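Local structure of hypothetical protein (Legionella pneumophila subsp. pneumophila, 2IM9) at residues 37-40 against 41-45; 134-137 against 138-141; 181-184 against 185-189. The protein is of unknown function but belongs to an N-acetylmuramoyl-L-alanine amidase-like family, which suggests a possible role in cleaving bacterial cell-wall peptidoglycan. One frame throughout, in Å; residues are numbered along the deposited sequence.

Contact 1 of 3, residues 37-40 against 41-45; sequences SIRK and LYHTL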
ATOM      1  N   SER A  37      12.751 -15.426  10.088  1.00 18.57           N
ATOM      2  CA  SER A  37      13.453 -14.357   9.362  0.50 18.16           C
ATOM      3  C   SER A  37      13.354 -12.988  10.033  1.00 18.56           C
ATOM      4  O   SER A  37      14.338 -12.235  10.089  1.00 18.82           O
ATOM      5  CB  SER A  37      12.928 -14.257   7.928  0.50 18.32           C
ATOM      6  OG  SER A  37      13.239 -15.434   7.212  0.50 16.59           O
ATOM      7  N   ILE A  38      12.168 -12.668  10.534  1.00 17.23           N
ATOM      8  CA  ILE A  38      11.915 -11.390  11.204  1.00 17.38           C
ATOM      9  C   ILE A  38      12.629 -11.310  12.558  1.00 17.53           C
ATOM     10  O   ILE A  38      13.232 -10.278  12.883  1.00 17.35           O
ATOM     11  CB  ILE A  38      10.403 -11.123  11.314  1.00 16.75           C
ATOM     12  CG1 ILE A  38       9.846 -10.905   9.891  1.00 16.59           C
ATOM     13  CG2 ILE A  38      10.134  -9.898  12.184  1.00 15.57           C
ATOM     14  CD1 ILE A  38       8.302 -10.981   9.775  1.00 18.30           C
ATOM     15  N   ARG A  39      12.568 -12.395  13.340  1.00 18.56           N
ATOM     16  CA  ARG A  39      13.318 -12.461  14.591  1.00 20.02           C
ATOM     17  C   ARG A  39      14.780 -12.127  14.328  1.00 21.16           C
ATOM     18  O   ARG A  39      15.365 -11.311  15.044  1.00 21.56           O
ATOM     19  CB  ARG A  39      13.191 -13.849  15.240  1.00 20.07           C
ATOM     20  CG  ARG A  39      13.963 -14.011  16.532  1.00 22.40           C
ATOM     21  CD  ARG A  39      13.250 -13.278  17.648  1.00 22.33           C
ATOM     22  NE  ARG A  39      12.125 -14.055  18.179  1.00 23.51           N
ATOM     23  CZ  ARG A  39      11.106 -13.522  18.847  1.00 22.36           C
ATOM     24  NH1 ARG A  39      10.148 -14.302  19.319  1.00 24.48           N
ATOM     25  NH2 ARG A  39      11.049 -12.206  19.051  1.00 21.21           N
ATOM     26  N   LYS A  40      15.361 -12.763  13.301  1.00 21.92           N
ATOM     27  CA  LYS A  40      16.766 -12.535  12.936  1.00 23.05           C
ATOM     28  C   LYS A  40      17.021 -11.124  12.458  1.00 22.08           C
ATOM     29  O   LYS A  40      18.046 -10.530  12.811  1.00 22.07           O
ATOM     30  CB  LYS A  40      17.253 -13.532  11.874  1.00 23.53           C
ATOM     31  CG  LYS A  40      17.393 -14.958  12.387  1.00 26.49           C
ATOM     32  CD  LYS A  40      17.782 -15.921  11.270  1.00 27.03           C
ATOM     33  CE  LYS A  40      17.635 -17.379  11.722  1.00 33.74           C
ATOM     34  NZ  LYS A  40      18.424 -18.317  10.866  1.00 37.60           N
ATOM     35  N   LEU A  41      16.101 -10.584  11.656  1.00 21.04           N
ATOM     36  CA  LEU A  41      16.240  -9.215  11.180  1.00 21.56           C
ATOM     37  C   LEU A  41      16.433  -8.261  12.351  1.00 21.58           C
ATOM     38  O   LEU A  41      17.361  -7.448  12.343  1.00 21.09           O
ATOM     39  CB  LEU A  41      15.039  -8.777  10.329  1.00 21.76           C
ATOM     40  CG  LEU A  41      15.071  -7.317   9.856  1.00 23.58           C
ATOM     41  CD1 LEU A  41      16.277  -7.024   8.940  1.00 25.12           C
ATOM     42  CD2 LEU A  41      13.777  -7.006   9.143  1.00 26.42           C
ATOM     43  N   TYR A  42      15.576  -8.383  13.366  1.00 21.81           N
ATOM     44  CA  TYR A  42      15.644  -7.486  14.526  1.00 22.49           C
ATOM     45  C   TYR A  42      16.906  -7.629  15.337  1.00 24.38           C
ATOM     46  O   TYR A  42      17.427  -6.634  15.831  1.00 25.35           O
ATOM     47  CB  TYR A  42      14.405  -7.600  15.404  1.00 20.82           C
ATOM     48  CG  TYR A  42      13.236  -6.866  14.790  1.00 18.70           C
ATOM     49  CD1 TYR A  42      13.322  -5.500  14.512  1.00 20.03           C
ATOM     50  CD2 TYR A  42      12.052  -7.535  14.479  1.00 17.42           C
ATOM     51  CE1 TYR A  42      12.251  -4.822  13.926  1.00 18.19           C
ATOM     52  CE2 TYR A  42      10.973  -6.869  13.913  1.00 16.72           C
ATOM     53  CZ  TYR A  42      11.081  -5.514  13.639  1.00 17.23           C
ATOM     54  OH  TYR A  42      10.023  -4.846  13.071  1.00 16.62           O
ATOM     55  N   HIS A  43      17.404  -8.852  15.458  1.00 26.82           N
ATOM     56  CA  HIS A  43      18.693  -9.077  16.111  1.00 29.77           C
ATOM     57  C   HIS A  43      19.770  -8.227  15.444  1.00 31.13           C
ATOM     58  O   HIS A  43      20.548  -7.565  16.131  1.00 31.76           O
ATOM     59  CB  HIS A  43      19.065 -10.565  16.116  1.00 30.22           C
ATOM     60  CG  HIS A  43      18.321 -11.368  17.138  1.00 33.00           C
ATOM     61  ND1 HIS A  43      18.155 -10.945  18.441  1.00 37.52           N
ATOM     62  CD2 HIS A  43      17.716 -12.577  17.058  1.00 35.74           C
ATOM     63  CE1 HIS A  43      17.470 -11.852  19.115  1.00 37.44           C
ATOM     64  NE2 HIS A  43      17.190 -12.852  18.298  1.00 37.31           N
ATOM     65  N   THR A  44      19.775  -8.200  14.113  1.00 32.26           N
ATOM     66  CA  THR A  44      20.702  -7.349  13.363  1.00 33.73           C
ATOM     67  C   THR A  44      20.397  -5.869  13.579  1.00 34.21           C
ATOM     68  O   THR A  44      21.305  -5.087  13.888  1.00 35.14           O
ATOM     69  CB  THR A  44      20.678  -7.653  11.843  1.00 33.76           C
ATOM     70  OG1 THR A  44      20.781  -9.065  11.627  1.00 34.92           O
ATOM     71  CG2 THR A  44      21.834  -6.960  11.133  1.00 34.74           C
ATOM     72  N   LEU A  45      19.131  -5.483  13.427  1.00 34.38           N
ATOM     73  CA  LEU A  45      18.742  -4.077  13.532  1.00 34.86           C
ATOM     74  C   LEU A  45      18.998  -3.502  14.915  1.00 35.31           C
ATOM     75  O   LEU A  45      19.506  -2.390  15.037  1.00 35.54           O
ATOM     76  CB  LEU A  45      17.271  -3.863  13.169  1.00 34.73           C
ATOM     77  CG  LEU A  45      16.817  -3.842  11.709  1.00 35.61           C
ATOM     78  CD1 LEU A  45      15.312  -3.621  11.668  1.00 35.54           C
ATOM     79  CD2 LEU A  45      17.555  -2.780  10.861  1.00 35.07           C
TER

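Contact 2 of 3, residues 134-137 against 138-141; sequences NHFT and SIDW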
ATOM      1  N   ASN A 134      -8.038  -2.961   5.307  1.00 14.26           N
ATOM      2  CA  ASN A 134      -7.971  -1.679   4.604  1.00 14.18           C
ATOM      3  C   ASN A 134      -7.828  -1.867   3.094  1.00 14.94           C
ATOM      4  O   ASN A 134      -6.799  -1.529   2.514  1.00 14.44           O
ATOM      5  CB  ASN A 134      -6.830  -0.845   5.168  1.00 14.19           C
ATOM      6  CG  ASN A 134      -7.145  -0.292   6.521  1.00 15.17           C
ATOM      7  OD1 ASN A 134      -8.292   0.067   6.799  1.00 17.09           O
ATOM      8  ND2 ASN A 134      -6.116  -0.187   7.387  1.00 14.79           N
ATOM      9  N   HIS A 135      -8.872  -2.386   2.464  1.00 13.90           N
ATOM     10  CA  HIS A 135      -8.834  -2.723   1.033  1.00 14.01           C
ATOM     11  C   HIS A 135      -8.547  -1.556   0.094  1.00 14.64           C
ATOM     12  O   HIS A 135      -7.828  -1.711  -0.898  1.00 14.88           O
ATOM     13  CB  HIS A 135     -10.153  -3.370   0.595  1.00 13.91           C
ATOM     14  CG  HIS A 135     -10.407  -4.698   1.226  1.00 14.62           C
ATOM     15  ND1 HIS A 135      -9.725  -5.841   0.859  1.00 13.41           N
ATOM     16  CD2 HIS A 135     -11.277  -5.065   2.194  1.00 14.96           C
ATOM     17  CE1 HIS A 135     -10.158  -6.853   1.594  1.00 15.70           C
ATOM     18  NE2 HIS A 135     -11.108  -6.408   2.403  1.00 14.36           N
ATOM     19  N   PHE A 136      -9.146  -0.402   0.385  1.00 13.92           N
ATOM     20  CA  PHE A 136      -9.016   0.753  -0.510  1.00 14.09           C
ATOM     21  C   PHE A 136      -7.950   1.706  -0.003  1.00 13.49           C
ATOM     22  O   PHE A 136      -8.022   2.224   1.115  1.00 13.81           O
ATOM     23  CB  PHE A 136     -10.354   1.464  -0.673  1.00 14.40           C
ATOM     24  CG  PHE A 136     -11.359   0.652  -1.428  1.00 14.15           C
ATOM     25  CD1 PHE A 136     -11.422   0.736  -2.814  1.00 14.79           C
ATOM     26  CD2 PHE A 136     -12.210  -0.228  -0.761  1.00 13.88           C
ATOM     27  CE1 PHE A 136     -12.327  -0.029  -3.536  1.00 15.61           C
ATOM     28  CE2 PHE A 136     -13.138  -1.020  -1.478  1.00 14.66           C
ATOM     29  CZ  PHE A 136     -13.191  -0.917  -2.869  1.00 15.11           C
ATOM     30  N   THR A 137      -6.944   1.918  -0.826  1.00 13.93           N
ATOM     31  CA  THR A 137      -5.817   2.760  -0.434  1.00 13.85           C
ATOM     32  C   THR A 137      -6.230   4.149   0.044  1.00 14.07           C
ATOM     33  O   THR A 137      -5.636   4.681   1.003  1.00 13.70           O
ATOM     34  CB  THR A 137      -4.772   2.804  -1.561  1.00 14.93           C
ATOM     35  OG1 THR A 137      -4.435   1.444  -1.883  1.00 15.18           O
ATOM     36  CG2 THR A 137      -3.508   3.521  -1.106  1.00 14.59           C
ATOM     37  N   SER A 138      -7.225   4.745  -0.597  1.00 13.93           N
ATOM     38  CA  SER A 138      -7.606   6.111  -0.202  1.00 15.01           C
ATOM     39  C   SER A 138      -8.501   6.119   1.035  1.00 15.18           C
ATOM     40  O   SER A 138      -8.077   6.549   2.125  1.00 15.15           O
ATOM     41  CB  SER A 138      -8.246   6.866  -1.368  1.00 14.11           C
ATOM     42  OG  SER A 138      -9.408   6.214  -1.838  1.00 15.84           O
ATOM     43  N   ILE A 139      -9.723   5.617   0.885  1.00 15.11           N
ATOM     44  CA  ILE A 139     -10.738   5.817   1.917  1.00 15.82           C
ATOM     45  C   ILE A 139     -10.565   4.919   3.139  1.00 15.93           C
ATOM     46  O   ILE A 139     -11.121   5.202   4.213  1.00 15.96           O
ATOM     47  CB  ILE A 139     -12.163   5.700   1.327  1.00 15.59           C
ATOM     48  CG1 ILE A 139     -12.362   4.342   0.678  1.00 18.18           C
ATOM     49  CG2 ILE A 139     -12.409   6.812   0.304  1.00 18.26           C
ATOM     50  CD1 ILE A 139     -13.568   3.635   1.179  1.00 23.90           C
ATOM     51  N   ASP A 140      -9.799   3.832   2.978  1.00 15.19           N
ATOM     52  CA  ASP A 140      -9.454   2.979   4.117  1.00 14.95           C
ATOM     53  C   ASP A 140      -8.035   3.263   4.613  1.00 15.08           C
ATOM     54  O   ASP A 140      -7.839   3.773   5.712  1.00 15.85           O
ATOM     55  CB  ASP A 140      -9.554   1.496   3.760  1.00 14.87           C
ATOM     56  CG  ASP A 140     -10.961   1.048   3.431  1.00 15.93           C
ATOM     57  OD1 ASP A 140     -11.937   1.556   4.028  1.00 16.61           O
ATOM     58  OD2 ASP A 140     -11.072   0.140   2.591  1.00 15.77           O
ATOM     59  N   TRP A 141      -7.038   2.916   3.803  1.00 14.55           N
ATOM     60  CA  TRP A 141      -5.657   2.866   4.292  1.00 14.19           C
ATOM     61  C   TRP A 141      -5.110   4.246   4.604  1.00 13.18           C
ATOM     62  O   TRP A 141      -4.643   4.491   5.739  1.00 14.27           O
ATOM     63  CB  TRP A 141      -4.752   2.155   3.274  1.00 14.58           C
ATOM     64  CG  TRP A 141      -3.391   1.759   3.803  1.00 14.62           C
ATOM     65  CD1 TRP A 141      -3.095   0.668   4.580  1.00 15.75           C
ATOM     66  CD2 TRP A 141      -2.138   2.407   3.531  1.00 15.03           C
ATOM     67  NE1 TRP A 141      -1.745   0.622   4.845  1.00 15.74           N
ATOM     68  CE2 TRP A 141      -1.131   1.679   4.221  1.00 15.27           C
ATOM     69  CE3 TRP A 141      -1.775   3.542   2.805  1.00 14.43           C
ATOM     70  CZ2 TRP A 141       0.220   2.042   4.181  1.00 15.44           C
ATOM     71  CZ3 TRP A 141      -0.426   3.911   2.762  1.00 15.12           C
ATOM     72  CH2 TRP A 141       0.559   3.153   3.443  1.00 16.01           C
TER

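Contact 3 of 3, residues 181-184 against 185-189; sequences NHKT and IDTIR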
ATOM      1  N   ASN A 181     -20.776  -6.738  -4.224  1.00 13.79           N
ATOM      2  CA  ASN A 181     -21.737  -7.407  -5.097  1.00 14.71           C
ATOM      3  C   ASN A 181     -21.073  -8.007  -6.323  1.00 14.75           C
ATOM      4  O   ASN A 181     -21.487  -9.060  -6.811  1.00 15.14           O
ATOM      5  CB  ASN A 181     -22.861  -6.451  -5.497  1.00 15.25           C
ATOM      6  CG  ASN A 181     -23.933  -7.130  -6.308  1.00 18.18           C
ATOM      7  OD1 ASN A 181     -24.531  -8.142  -5.888  1.00 19.02           O
ATOM      8  ND2 ASN A 181     -24.182  -6.594  -7.482  1.00 20.89           N
ATOM      9  N   HIS A 182     -20.030  -7.335  -6.805  1.00 14.65           N
ATOM     10  CA  HIS A 182     -19.257  -7.796  -7.975  1.00 15.06           C
ATOM     11  C   HIS A 182     -18.286  -8.963  -7.724  1.00 15.01           C
ATOM     12  O   HIS A 182     -17.682  -9.490  -8.662  1.00 14.98           O
ATOM     13  CB  HIS A 182     -18.471  -6.626  -8.566  1.00 15.59           C
ATOM     14  CG  HIS A 182     -19.202  -5.899  -9.654  1.00 17.80           C
ATOM     15  ND1 HIS A 182     -20.251  -5.041  -9.405  1.00 20.99           N
ATOM     16  CD2 HIS A 182     -19.042  -5.919 -10.997  1.00 18.11           C
ATOM     17  CE1 HIS A 182     -20.680  -4.530 -10.550  1.00 20.17           C
ATOM     18  NE2 HIS A 182     -19.964  -5.051 -11.531  1.00 21.56           N
ATOM     19  N   LYS A 183     -18.087  -9.341  -6.467  1.00 14.50           N
ATOM     20  CA  LYS A 183     -17.105 -10.386  -6.181  1.00 14.64           C
ATOM     21  C   LYS A 183     -17.510 -11.771  -6.660  1.00 14.98           C
ATOM     22  O   LYS A 183     -18.697 -12.098  -6.749  1.00 15.06           O
ATOM     23  CB  LYS A 183     -16.803 -10.443  -4.686  1.00 13.82           C
ATOM     24  CG  LYS A 183     -16.050  -9.230  -4.192  1.00 15.85           C
ATOM     25  CD  LYS A 183     -15.812  -9.327  -2.684  1.00 17.45           C
ATOM     26  CE  LYS A 183     -14.812  -8.258  -2.193  1.00 19.09           C
ATOM     27  NZ  LYS A 183     -13.502  -8.342  -2.933  1.00 21.57           N
ATOM     28  N   THR A 184     -16.497 -12.572  -6.953  1.00 15.34           N
ATOM     29  CA  THR A 184     -16.699 -13.967  -7.348  1.00 15.81           C
ATOM     30  C   THR A 184     -16.089 -14.874  -6.291  1.00 16.31           C
ATOM     31  O   THR A 184     -15.498 -14.401  -5.326  1.00 15.61           O
ATOM     32  CB  THR A 184     -16.012 -14.279  -8.690  1.00 15.79           C
ATOM     33  OG1 THR A 184     -14.596 -14.195  -8.528  1.00 16.92           O
ATOM     34  CG2 THR A 184     -16.459 -13.301  -9.784  1.00 16.35           C
ATOM     35  N   ILE A 185     -16.194 -16.183  -6.506  1.00 16.72           N
ATOM     36  CA  ILE A 185     -15.604 -17.143  -5.559  1.00 18.25           C
ATOM     37  C   ILE A 185     -14.090 -16.990  -5.394  1.00 18.99           C
ATOM     38  O   ILE A 185     -13.524 -17.482  -4.401  1.00 19.79           O
ATOM     39  CB  ILE A 185     -15.990 -18.605  -5.888  1.00 18.31           C
ATOM     40  CG1 ILE A 185     -15.516 -19.006  -7.285  1.00 20.31           C
ATOM     41  CG2 ILE A 185     -17.502 -18.800  -5.721  1.00 20.24           C
ATOM     42  CD1 ILE A 185     -15.571 -20.502  -7.502  1.00 21.31           C
ATOM     43  N   ASP A 186     -13.435 -16.296  -6.330  1.00 19.55           N
ATOM     44  CA  ASP A 186     -11.979 -16.049  -6.251  1.00 20.77           C
ATOM     45  C   ASP A 186     -11.596 -15.239  -5.009  1.00 19.54           C
ATOM     46  O   ASP A 186     -10.461 -15.283  -4.549  1.00 20.20           O
ATOM     47  CB  ASP A 186     -11.476 -15.311  -7.495  1.00 21.71           C
ATOM     48  CG  ASP A 186     -11.267 -16.236  -8.681  1.00 24.38           C
ATOM     49  OD1 ASP A 186     -11.582 -17.447  -8.586  1.00 26.05           O
ATOM     50  OD2 ASP A 186     -10.797 -15.715  -9.715  1.00 30.44           O
ATOM     51  N   THR A 187     -12.547 -14.502  -4.470  1.00 19.07           N
ATOM     52  CA  THR A 187     -12.324 -13.798  -3.209  1.00 17.93           C
ATOM     53  C   THR A 187     -12.128 -14.751  -2.036  1.00 17.69           C
ATOM     54  O   THR A 187     -11.416 -14.428  -1.085  1.00 17.52           O
ATOM     55  CB  THR A 187     -13.494 -12.840  -2.908  1.00 17.96           C
ATOM     56  OG1 THR A 187     -13.376 -11.713  -3.775  1.00 18.73           O
ATOM     57  CG2 THR A 187     -13.457 -12.347  -1.469  1.00 18.27           C
ATOM     58  N   ILE A 188     -12.778 -15.910  -2.103  1.00 16.46           N
ATOM     59  CA  ILE A 188     -12.753 -16.859  -1.001  1.00 16.54           C
ATOM     60  C   ILE A 188     -11.612 -17.834  -1.214  1.00 16.76           C
ATOM     61  O   ILE A 188     -11.690 -18.717  -2.082  1.00 17.18           O
ATOM     62  CB  ILE A 188     -14.092 -17.641  -0.883  1.00 16.07           C
ATOM     63  CG1 ILE A 188     -15.280 -16.676  -0.860  1.00 17.02           C
ATOM     64  CG2 ILE A 188     -14.061 -18.597   0.352  1.00 17.80           C
ATOM     65  CD1 ILE A 188     -15.344 -15.771   0.375  1.00 17.79           C
ATOM     66  N   ARG A 189     -10.570 -17.676  -0.402  1.00 16.68           N
ATOM     67  CA  ARG A 189      -9.342 -18.451  -0.563  1.00 17.53           C
ATOM     68  C   ARG A 189      -9.179 -19.412   0.612  1.00 18.73           C
ATOM     69  O   ARG A 189      -8.803 -19.008   1.710  1.00 17.79           O
ATOM     70  CB  ARG A 189      -8.130 -17.524  -0.728  1.00 17.56           C
ATOM     71  CG  ARG A 189      -8.233 -16.641  -1.982  1.00 18.40           C
ATOM     72  CD  ARG A 189      -6.932 -15.966  -2.316  1.00 18.49           C
ATOM     73  NE  ARG A 189      -6.528 -14.999  -1.291  1.00 18.50           N
ATOM     74  CZ  ARG A 189      -5.488 -14.186  -1.418  1.00 19.99           C
ATOM     75  NH1 ARG A 189      -4.765 -14.212  -2.529  1.00 16.66           N
ATOM     76  NH2 ARG A 189      -5.185 -13.331  -0.445  1.00 17.99           N
TER
HETATM   77  O   HOH W   1     -11.184 -10.209  -4.346  1.00 48.77           O
HETATM   78  O   HOH W   2     -13.877 -11.669  -6.388  1.00 18.19           O

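Contact 1 of 3, residues 37-40 against 41-45
Ile38 and Tyr42 sit one turn apart on the same helix, their side chains running side by side and pointing the same way. The apolar touch between them is made by one branch of the isoleucine: the methyl CG2, anti to the backbone N, reaches the ring carbon CE2 of Tyr42 at 3.6 Å, while CG1 goes a different way. The aromatic ring also passes close to the Ile38 carbonyl, with CD2 of Tyr42 3.4 Å from Ile38 O.

Backbone bonds set this spacing. Ser37, Ile38, Arg39 and Lys40 each give their carbonyl to the N-H four residues on, the regular i to i+4 ladder of an alpha helix. The rung from Leu41 N to Ser37 O measures 2.9 Å, and that from Tyr42 N to Ile38 O is 3.1 Å with a nearly straight N-H...O angle of 165°. Lys40 O takes a second, weak bond at 3.3 Å from Thr44 OG1, which lies beside its own backbone N.

On another side of the helix, Arg39 and His43 make a looser pair. With CG of Arg39 anti to the backbone N (chi1 179°), that carbon comes 3.9 Å from NE2 of His43. Beyond it the chain bends at chi2 and chi3; the guanidinium plane stands 45° from the imidazole, and the charged end makes a salt bridge with Glu112.

This is the last part of helix 27-45. Ile38 and Tyr42 press on Phe114 of helix 111-122, the Tyr42 hydroxyl bonds to Leu105 O, and Leu45 leans on helix 53-63.

Contact 2 of 3, residues 134-137 against 138-141
Asp140 reaches back to the backbone of Phe136, the N-cap residue of helix 137-147. The bond runs from Phe136 N to Asp140 OD2, 3.0 Å long and nearly straight at 165°, and it meets the oxygen on its anti side, 21° out of the carboxylate plane. It recalls the return bond of a capping box, but comes from one residue later, in a first turn that is of the wider pi type.

That width shows in the acceptor. Phe136 O takes two N-H groups, from Asp140 N at 3.0 Å and from Trp141 N at 2.9 Å, which arrive from opposite faces of the carbonyl plane; the second is the straighter. Ile139 N, by contrast, is buried here and has no partner in the model.

Several other polar ends find partners outside the turn. Asp140 OD1 forms a salt bridge with Lys176, which would probably favour a charged carboxylate. Ser138 OG bonds to Asp265, Trp141 NE1 to Asn100, Asn134 ND2 to Thr121 O, and His135 NE2 to Tyr130 O.

Around these bonds the side chains close in. Asn134 crosses Asp140 with amide and carboxylate planes 30° apart, and its OD1 lies 3.6 Å from Asp140 CB. Phe136 CB touches Ile139 CG1 at 3.8 Å, and the phenyl ring turns its edge to the carboxylate, putting CD2 of Phe136 3.6 Å from Asp140 OD2.

Contact 3 of 3, residues 181-184 against 185-189
Lys183 runs past the hydroxyl of Thr187, crossing that side chain at about a right angle. Starting at the root, CB of Lys183 is 3.8 Å from Thr187 OG1. CG keeps to much the same distance, and CD comes to 3.6 Å from OG1 while also brushing the threonine methyl CG2. CE swings a little farther off; then the chain turns at chi4 (-56°), which brings NZ back to 3.5 Å from Thr187 OG1. The ammonium has stronger company beyond: it bonds to Tyr130 OH and makes a cation-pi contact with Trp179.

Two waters bond to the same threonine hydroxyl. One lies 2.7 Å from Thr187 OG1 and takes a weak bond from Lys183 NZ. The other also bonds to Thr187 OG1, and it accepts from Thr184 N at 2.8 Å, so the hydroxyl is tied by solvent to the backbone as well as to the lysine.

The chain itself turns here through an ST turn: OG1 of Thr184 accepts the N-H of Asp186, two residues on, at 3.3 Å. Its chi1 of 67° tucks OG1 between backbone N and carbonyl carbon, facing the turn. The same residue opens the 3-10 segment 185-187, since Thr187 N bonds to Thr184 O at 3.1 Å, the donor standing above the carbonyl plane. Asp186 CB also rests against Thr184 OG1.

Helix 195-209 lies alongside: Lys183 and Ile188 touch Leu202, Thr187 touches Leu205, and Lys206 NZ bonds to the carbonyl oxygen of Lys183.

How the contacts relate
From the N terminus the three contacts come strictly in series, each on one unbroken piece of chain, so none nests in or crosses another. Contact 1 is the end of helix 27-45, resting on helix 111-122. Contact 2 closes the turn where the loop after helix 111-122 enters helix 137-147; it is tied back to helix 111-122, and its side chains also touch strands 214-223 and 264-275. Contact 3 turns the loop between helices 176-181 and 195-209. Contacts 2 and 3 approach to about 6 Å between nearest atoms and share two neighbours, Trp179 and Tyr130, each of which touches both. Contact 1 stays about 15 Å from contact 2 between nearest atoms.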